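PDB 5SWV: pentafunctional AROM polypeptide from Schizosaccharomyces pombe, which probably catalyses, through the two domains modelled here, the dehydration of 3-dehydroquinate and the reduction of 3-dehydroshikimate to shikimate in aromatic amino acid synthesis. Local coordinates for residues G172-L177 / L200-R205; K253-G258 / Q295-L300. All blocks are in the same frame, centred on the assembly; numbering follows the deposited sequence.

Contact 1: G172-L177 / L200-R205; sequences GMANNL and LFNMGR
Gly172 is gripped at both ends by the neighbouring strand: its N donates to Phe201 O at 3.0 Å, and its O accepts from Met203 N at 2.8 Å. Asn202 CA adds a CH...O contact to the same oxygen. One step on, Ala174 N reaches Met203 O at 3.2 Å in a nearly straight bond (168° at the hydrogen), so the parallel pairing carries on just past the end of strand 167-173.

Side chains follow on both faces. On one, Met173 and Met203 cross at about a right angle, with Met173 CE 3.7 Å from Met203 CG. Met173 sends CG anti to its backbone N (chi1 177°) and then bends at both later torsions, which brings Met173 SD back to 3.6 Å from Met203 O and beside Gly204 CA. On the face that carries Asn202, Asn202 CB is met by Ala174 CB at 3.7 Å, from the loop just past the strand, and Asn202 OD1 lies against Gly172 CA.

The two strands are neighbours in the (beta/alpha)8 barrel of a type I dehydroquinase, joined by helix 177-193 in a beta-alpha-beta crossover, and the contact sits at their C-terminal ends, the end where such barrels carry their active sites. A triethylene glycol, probably from the crystallisation liquor, lies near Met173.

Farther out, the buried Asn202 amide is held at both ends: ND2 by Asn180 OD1 of the crossover helix, OD1 by Trp148 NE1. Asn176 takes the N-cap position of that helix, its OD1 accepting from Asp179 N.

Contact 2: K253-G258 / Q295-L300; sequences KFFLFG and QKVLNL
Leu300 N donates to Val297 O at 3.2 Å, a backbone bond that turns the chain as it leaves the short, weakly bonded helix 295-298. Both of its residues point their side chains toward strand 253-257, where the meeting is entirely apolar.

Val297 does most of the touching through a single methyl. With CG1 anti to the backbone N (chi1 178°), that methyl sits over one face of the Phe255 ring as a CH-pi contact, Val297 CG1 being 3.7 Å from the centroid and 20° off the normal, displaced toward the CD2-CE2 side. Val297 CG1 also meets the Phe257 ring at its edge, in the ring plane, 3.9 Å from Phe257 CZ. One methyl thus serves two phenyl groups presented quite differently.

Phe255 and Phe257, two residues apart, share a face of the mixed sheet in the shikimate dehydrogenase substrate-binding domain; strand 253-257 runs there between 282-285 and 303-308, and the short helix packs on that face just before the chain enters 303-308.

Leu298 brings CD2 to the rim of the Phe257 ring, 3.7 Å from Phe257 CE2. At the other end Leu300 CD1 approaches Phe255 CZ more loosely, at 4.3 Å. Around these, Ala306 of strand 303-308 touches both phenylalanines and Phe286 packs on Val297, while Lys253 NZ forms a salt bridge with Asp302.

The two contacts follow one another along the chain, contact 1 closing before contact 2 opens, and they share no sheet. Contact 1 joins adjacent parallel strands of the eight-stranded dehydroquinase barrel; contact 2 packs a short helix on the six-stranded mixed sheet of the shikimate dehydrogenase part. Their centres lie about 41 Å apart and their nearest atoms about 26 Å, so neither touches the other. Between them the chain passes through helix 208-213, strand 218-220, which completes the barrel, and helix 236-245. The separation fits a polypeptide in which separately folded catalytic units, probably for successive steps of the pathway, are strung on one chain.

Contact 1: G172-L177 / L200-R205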
loop_
_atom_site.group_PDB
_atom_site.type_symbol
_atom_site.label_atom_id
_atom_site.label_comp_id
_atom_site.label_asym_id
_atom_site.label_seq_id
_atom_site.Cartn_x
_atom_site.Cartn_y
_atom_site.Cartn_z
ATOM N N GLY A 172 14.596 -20.691 13.798
ATOM C CA GLY A 172 15.796 -21.396 14.225
ATOM C C GLY A 172 17.041 -20.611 13.882
ATOM O O GLY A 172 16.952 -19.544 13.275
ATOM N N MET A 173 18.194 -21.131 14.303
ATOM C CA MET A 173 19.483 -20.658 13.831
ATOM C C MET A 173 20.062 -21.777 12.989
ATOM O O MET A 173 20.131 -22.927 13.437
ATOM C CB MET A 173 20.407 -20.327 15.006
ATOM C CG MET A 173 21.821 -19.876 14.609
ATOM S SD MET A 173 21.911 -18.243 13.822
ATOM C CE MET A 173 21.553 -17.152 15.200
ATOM N N ALA A 174 20.477 -21.446 11.774
ATOM C CA ALA A 174 21.006 -22.451 10.862
ATOM C C ALA A 174 22.505 -22.598 11.039
ATOM O O ALA A 174 23.219 -21.597 11.088
ATOM C CB ALA A 174 20.689 -22.074 9.430
ATOM N N ASN A 175 22.972 -23.843 11.121
ATOM C CA ASN A 175 24.413 -24.168 11.091
ATOM C C ASN A 175 24.931 -24.541 9.690
ATOM O O ASN A 175 26.129 -24.468 9.428
ATOM C CB ASN A 175 24.718 -25.324 12.039
ATOM C CG ASN A 175 24.113 -25.128 13.399
ATOM O OD1 ASN A 175 24.661 -24.416 14.225
ATOM N ND2 ASN A 175 22.978 -25.755 13.643
ATOM N N ASN A 176 24.022 -24.949 8.806
ATOM C CA ASN A 176 24.372 -25.480 7.489
ATOM C C ASN A 176 23.152 -25.500 6.555
ATOM O O ASN A 176 22.029 -25.351 7.025
ATOM C CB ASN A 176 24.952 -26.890 7.640
ATOM C CG ASN A 176 24.072 -27.815 8.486
ATOM O OD1 ASN A 176 22.961 -28.183 8.091
ATOM N ND2 ASN A 176 24.577 -28.216 9.643
ATOM N N LEU A 177 23.376 -25.678 5.249
ATOM C CA LEU A 177 22.287 -25.915 4.278
ATOM C C LEU A 177 21.244 -26.941 4.761
ATOM O O LEU A 177 20.030 -26.746 4.611
ATOM C CB LEU A 177 22.854 -26.425 2.948
ATOM C CG LEU A 177 21.894 -27.209 2.007
ATOM C CD1 LEU A 177 20.992 -26.213 1.276
ATOM C CD2 LEU A 177 22.610 -28.157 1.040
ATOM N N LEU A 200 7.978 -19.226 9.428
ATOM C CA LEU A 200 8.964 -20.253 9.729
ATOM C C LEU A 200 10.216 -20.105 8.880
ATOM O O LEU A 200 10.150 -20.159 7.663
ATOM C CB LEU A 200 8.327 -21.608 9.490
ATOM C CG LEU A 200 9.172 -22.866 9.689
ATOM C CD1 LEU A 200 9.546 -23.014 11.155
ATOM C CD2 LEU A 200 8.425 -24.098 9.184
ATOM N N PHE A 201 11.353 -19.916 9.538
ATOM C CA PHE A 201 12.650 -19.777 8.871
ATOM C C PHE A 201 13.789 -19.905 9.868
ATOM O O PHE A 201 13.562 -20.038 11.061
ATOM C CB PHE A 201 12.758 -18.438 8.140
ATOM C CG PHE A 201 12.626 -17.241 9.026
ATOM C CD1 PHE A 201 11.368 -16.745 9.371
ATOM C CD2 PHE A 201 13.749 -16.565 9.482
ATOM C CE1 PHE A 201 11.240 -15.617 10.175
ATOM C CE2 PHE A 201 13.626 -15.426 10.280
ATOM C CZ PHE A 201 12.369 -14.964 10.636
ATOM N N ASN A 202 15.012 -19.898 9.345
ATOM C CA ASN A 202 16.217 -19.889 10.142
ATOM C C ASN A 202 16.917 -18.572 9.918
ATOM O O ASN A 202 17.117 -18.153 8.767
ATOM C CB ASN A 202 17.157 -21.011 9.733
ATOM C CG ASN A 202 16.562 -22.389 9.967
ATOM O OD1 ASN A 202 16.051 -22.679 11.046
ATOM N ND2 ASN A 202 16.634 -23.249 8.960
ATOM N N MET A 203 17.274 -17.917 11.019
ATOM C CA MET A 203 18.167 -16.777 10.953
ATOM C C MET A 203 19.610 -17.268 10.815
ATOM O O MET A 203 19.872 -18.477 10.857
ATOM C CB MET A 203 17.953 -15.844 12.143
ATOM C CG MET A 203 18.318 -16.378 13.524
ATOM S SD MET A 203 17.911 -15.264 14.903
ATOM C CE MET A 203 16.334 -14.573 14.437
ATOM N N GLY A 204 20.530 -16.330 10.625
ATOM C CA GLY A 204 21.919 -16.644 10.320
ATOM C C GLY A 204 22.136 -16.518 8.832
ATOM O O GLY A 204 21.210 -16.712 8.052
ATOM N N ARG A 205 23.364 -16.197 8.434
ATOM C CA ARG A 205 23.734 -16.155 7.016
ATOM C C ARG A 205 23.527 -17.489 6.324
ATOM O O ARG A 205 23.186 -17.510 5.147
ATOM C CB ARG A 205 25.183 -15.724 6.835
ATOM C CG ARG A 205 25.427 -14.292 7.267
ATOM C CD ARG A 205 26.821 -13.783 6.897
ATOM N NE ARG A 205 26.787 -12.337 6.667
ATOM C CZ ARG A 205 26.191 -11.741 5.623
ATOM N NH1 ARG A 205 26.203 -10.416 5.533
ATOM N NH2 ARG A 205 25.570 -12.446 4.658
#

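Contact 2: K253-G258 / Q295-L300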
loop_
_atom_site.group_PDB
_atom_site.type_symbol
_atom_site.label_atom_id
_atom_site.label_comp_id
_atom_site.label_asym_id
_atom_site.label_seq_id
_atom_site.Cartn_x
_atom_site.Cartn_y
_atom_site.Cartn_z
ATOM N N LYS A 253 5.807 -11.050 -19.022
ATOM C CA LYS A 253 5.719 -9.992 -20.009
ATOM C C LYS A 253 4.480 -9.136 -19.750
ATOM O O LYS A 253 3.369 -9.650 -19.680
ATOM C CB LYS A 253 5.648 -10.583 -21.406
ATOM C CG LYS A 253 6.842 -11.436 -21.771
ATOM C CD LYS A 253 7.297 -11.173 -23.196
ATOM C CE LYS A 253 8.417 -12.112 -23.622
ATOM N NZ LYS A 253 7.847 -13.416 -24.072
ATOM N N PHE A 254 4.700 -7.833 -19.596
ATOM C CA PHE A 254 3.641 -6.838 -19.432
ATOM C C PHE A 254 3.566 -5.947 -20.670
ATOM O O PHE A 254 4.540 -5.794 -21.397
ATOM C CB PHE A 254 3.881 -6.000 -18.173
ATOM C CG PHE A 254 3.704 -6.779 -16.897
ATOM C CD1 PHE A 254 4.766 -7.487 -16.343
ATOM C CD2 PHE A 254 2.471 -6.835 -16.258
ATOM C CE1 PHE A 254 4.591 -8.237 -15.182
ATOM C CE2 PHE A 254 2.300 -7.561 -15.085
ATOM C CZ PHE A 254 3.354 -8.266 -14.550
ATOM N N PHE A 255 2.388 -5.375 -20.900
ATOM C CA PHE A 255 2.103 -4.673 -22.140
ATOM C C PHE A 255 1.239 -3.425 -21.944
ATOM O O PHE A 255 0.669 -3.216 -20.892
ATOM C CB PHE A 255 1.424 -5.637 -23.124
ATOM C CG PHE A 255 2.285 -6.794 -23.535
ATOM C CD1 PHE A 255 3.169 -6.675 -24.600
ATOM C CD2 PHE A 255 2.227 -7.999 -22.856
ATOM C CE1 PHE A 255 3.983 -7.743 -24.978
ATOM C CE2 PHE A 255 3.035 -9.073 -23.229
ATOM C CZ PHE A 255 3.908 -8.945 -24.293
ATOM N N LEU A 256 1.202 -2.587 -22.973
ATOM C CA LEU A 256 0.276 -1.467 -23.071
ATOM C C LEU A 256 -0.467 -1.610 -24.394
ATOM O O LEU A 256 0.164 -1.704 -25.434
ATOM C CB LEU A 256 1.025 -0.137 -23.046
ATOM C CG LEU A 256 0.186 1.146 -23.211
ATOM C CD1 LEU A 256 -0.868 1.277 -22.113
ATOM C CD2 LEU A 256 1.069 2.390 -23.247
ATOM N N PHE A 257 -1.796 -1.650 -24.351
ATOM C CA PHE A 257 -2.607 -1.682 -25.549
ATOM C C PHE A 257 -3.218 -0.311 -25.775
ATOM O O PHE A 257 -3.574 0.381 -24.815
ATOM C CB PHE A 257 -3.726 -2.687 -25.395
ATOM C CG PHE A 257 -3.276 -4.078 -25.037
ATOM C CD1 PHE A 257 -2.164 -4.661 -25.640
ATOM C CD2 PHE A 257 -4.011 -4.838 -24.127
ATOM C CE1 PHE A 257 -1.789 -5.959 -25.318
ATOM C CE2 PHE A 257 -3.644 -6.134 -23.810
ATOM C CZ PHE A 257 -2.529 -6.694 -24.398
ATOM N N GLY A 258 -3.378 0.057 -27.044
ATOM C CA GLY A 258 -3.962 1.347 -27.432
ATOM C C GLY A 258 -3.357 1.853 -28.724
ATOM O O GLY A 258 -2.554 1.155 -29.355
ATOM N N GLN A 295 -5.814 -10.333 -28.303
ATOM C CA GLN A 295 -6.239 -11.599 -27.706
ATOM C C GLN A 295 -5.137 -12.666 -27.637
ATOM O O GLN A 295 -5.097 -13.445 -26.680
ATOM C CB GLN A 295 -7.449 -12.156 -28.454
ATOM C CG GLN A 295 -8.161 -13.261 -27.695
ATOM C CD GLN A 295 -9.462 -13.678 -28.349
ATOM O OE1 GLN A 295 -9.674 -13.484 -29.556
ATOM N NE2 GLN A 295 -10.346 -14.265 -27.554
ATOM N N LYS A 296 -4.265 -12.707 -28.647
ATOM C CA LYS A 296 -3.151 -13.674 -28.684
ATOM C C LYS A 296 -2.022 -13.329 -27.688
ATOM O O LYS A 296 -1.229 -14.203 -27.303
ATOM C CB LYS A 296 -2.594 -13.806 -30.110
ATOM C CG LYS A 296 -1.741 -12.632 -30.558
ATOM C CD LYS A 296 -1.909 -12.335 -32.043
ATOM C CE LYS A 296 -1.107 -11.096 -32.457
ATOM N NZ LYS A 296 -1.852 -10.228 -33.412
ATOM N N VAL A 297 -1.955 -12.054 -27.298
ATOM C CA VAL A 297 -1.041 -11.574 -26.257
ATOM C C VAL A 297 -1.534 -12.009 -24.885
ATOM O O VAL A 297 -0.745 -12.445 -24.038
ATOM C CB VAL A 297 -0.921 -10.032 -26.274
ATOM C CG1 VAL A 297 -0.011 -9.533 -25.155
ATOM C CG2 VAL A 297 -0.422 -9.557 -27.635
ATOM N N LEU A 298 -2.844 -11.877 -24.679
ATOM C CA LEU A 298 -3.494 -12.257 -23.428
ATOM C C LEU A 298 -3.355 -13.745 -23.131
ATOM O O LEU A 298 -3.416 -14.137 -21.969
ATOM C CB LEU A 298 -4.979 -11.894 -23.452
ATOM C CG LEU A 298 -5.419 -10.442 -23.678
ATOM C CD1 LEU A 298 -6.938 -10.365 -23.632
ATOM C CD2 LEU A 298 -4.816 -9.465 -22.687
ATOM N N ASN A 299 -3.187 -14.560 -24.175
ATOM C CA ASN A 299 -2.994 -16.012 -24.029
ATOM C C ASN A 299 -1.542 -16.502 -24.038
ATOM O O ASN A 299 -1.324 -17.713 -23.980
ATOM C CB ASN A 299 -3.785 -16.764 -25.116
ATOM C CG ASN A 299 -5.284 -16.641 -24.937
ATOM O OD1 ASN A 299 -5.782 -16.525 -23.822
ATOM N ND2 ASN A 299 -6.011 -16.667 -26.043
ATOM N N LEU A 300 -0.555 -15.601 -24.090
ATOM C CA LEU A 300 0.845 -16.032 -24.016
ATOM C C LEU A 300 1.067 -16.757 -22.696
ATOM O O LEU A 300 0.501 -16.365 -21.692
ATOM C CB LEU A 300 1.806 -14.854 -24.128
ATOM C CG LEU A 300 1.879 -14.156 -25.488
ATOM C CD1 LEU A 300 2.737 -12.914 -25.339
ATOM C CD2 LEU A 300 2.428 -15.057 -26.591
#